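Local coordinates for protein S-adenosylmethionine-dependent methyltransferase (PDB 1Y8C) that probably transfers a methyl group from S-adenosylmethionine to an unspecified acceptor, at residues L44-G49 with T62-L67. Numbering follows the deposited sequence.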
# COMPACT_ATOMS: atom_id res chain seq x y z
N LEU A 44 0.15 1.40 7.68
CA LEU A 44 1.19 2.30 7.18
C LEU A 44 0.85 2.71 5.76
O LEU A 44 0.48 1.86 4.95
CB LEU A 44 2.54 1.58 7.14
CG LEU A 44 3.10 1.04 8.44
CD1 LEU A 44 4.22 0.05 8.13
CD2 LEU A 44 3.58 2.19 9.29
N ALA A 45 1.01 3.98 5.45
CA ALA A 45 0.70 4.46 4.10
C ALA A 45 -0.80 4.29 3.90
O ALA A 45 -1.25 3.75 2.89
CB ALA A 45 1.46 3.63 3.07
N CYS A 46 -1.56 4.74 4.89
CA CYS A 46 -3.01 4.63 4.83
C CYS A 46 -3.66 5.47 3.73
O CYS A 46 -4.83 5.28 3.43
CB CYS A 46 -3.60 5.02 6.18
SG CYS A 46 -3.33 6.74 6.58
N GLY A 47 -2.91 6.40 3.14
CA GLY A 47 -3.48 7.23 2.10
C GLY A 47 -4.72 7.95 2.59
O GLY A 47 -4.69 8.57 3.65
N THR A 48 -5.81 7.89 1.84
CA THR A 48 -7.05 8.54 2.27
C THR A 48 -7.93 7.58 3.07
O THR A 48 -9.13 7.81 3.21
CB THR A 48 -7.88 9.05 1.09
OG1 THR A 48 -8.21 7.95 0.23
CG2 THR A 48 -7.11 10.11 0.33
N GLY A 49 -7.34 6.50 3.57
CA GLY A 49 -8.07 5.55 4.39
C GLY A 49 -9.06 4.62 3.74
O GLY A 49 -10.00 4.17 4.40
N THR A 62 -6.73 1.73 16.62
CA THR A 62 -6.15 1.83 15.30
C THR A 62 -5.25 3.04 15.12
O THR A 62 -5.52 4.13 15.64
CB THR A 62 -7.24 1.89 14.21
OG1 THR A 62 -8.10 0.75 14.32
CG2 THR A 62 -6.62 1.91 12.82
N TRP A 63 -4.16 2.84 14.39
CA TRP A 63 -3.22 3.90 14.07
C TRP A 63 -3.04 3.91 12.56
O TRP A 63 -2.84 2.86 11.94
CB TRP A 63 -1.88 3.66 14.74
CG TRP A 63 -1.87 4.02 16.16
CD1 TRP A 63 -2.44 3.33 17.19
CD2 TRP A 63 -1.23 5.16 16.74
NE1 TRP A 63 -2.19 3.97 18.38
CE2 TRP A 63 -1.45 5.09 18.13
CE3 TRP A 63 -0.48 6.22 16.21
CZ2 TRP A 63 -0.96 6.06 19.01
CZ3 TRP A 63 0.01 7.18 17.09
CH2 TRP A 63 -0.23 7.10 18.47
N ALA A 64 -3.11 5.10 11.98
CA ALA A 64 -2.96 5.29 10.55
C ALA A 64 -1.82 6.27 10.32
O ALA A 64 -1.83 7.38 10.84
CB ALA A 64 -4.25 5.83 9.96
N VAL A 65 -0.84 5.86 9.52
CA VAL A 65 0.32 6.70 9.24
C VAL A 65 0.50 6.90 7.74
O VAL A 65 0.35 5.97 6.96
CB VAL A 65 1.59 6.06 9.80
CG1 VAL A 65 2.76 6.98 9.57
CG2 VAL A 65 1.40 5.77 11.28
N ASP A 66 0.83 8.12 7.35
CA ASP A 66 1.05 8.44 5.94
C ASP A 66 1.90 9.69 5.87
O ASP A 66 1.81 10.55 6.74
CB ASP A 66 -0.28 8.66 5.22
CG ASP A 66 -0.14 8.58 3.70
OD1 ASP A 66 0.45 9.50 3.09
OD2 ASP A 66 -0.63 7.58 3.12
N LEU A 67 2.72 9.80 4.84
CA LEU A 67 3.59 10.95 4.69
C LEU A 67 2.85 12.18 4.18
O LEU A 67 3.23 13.30 4.48
CB LEU A 67 4.72 10.60 3.72
CG LEU A 67 5.83 11.62 3.51
CD1 LEU A 67 6.64 11.82 4.81
CD2 LEU A 67 6.74 11.11 2.40
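D66 reaches G47 across the contact with one carboxylate oxygen. G47 N donates to D66 OD2 at 2.6 Å, with an N-H...O angle of 140°. OD2 is met on its anti side, and the donor stands 33° out of the carboxylate plane. CG of D66 lies anti to its own backbone N (chi1 -163°), which carries the carboxylate toward the backbone of G47. V65 O takes two backbone donors. The bond from C46 N, at 3.1 Å, is fairly straight; the one from A45 N, at 2.6 Å, is weak and strongly bent. C46 turns its sulfur to the strand. SG packs 3.6 Å from A64 CB and 3.9 Å from D66 CB. Its first torsion sets SG between the backbone N and the carbonyl carbon. L44 and V65 pair as parallel neighbours in the sheet. Their side chains share one face, where L44 CD2 comes 4.4 Å from V65 CB.

This is the Rossmann-like methyltransferase fold. The loop after strand 40-44 carries the glycine-rich sequence LACGTG, which corresponds to the first conserved motif of the family. D66, the residue after V65, stands where many relatives have the acidic residue that binds the ribose hydroxyls of S-adenosylmethionine. A similar cofactor site here is an inference.

The loop makes a type II' turn from C46 to G49, closed by G49 N to C46 O at 2.8 Å. G47 has a positive phi in this turn. The other carboxylate oxygen, D66 OD1, accepts from S68 N, so D66 is gripped through both oxygens. L72 of helix 69-81 touches C46 and D66. K78 of the same helix donates to T48 O.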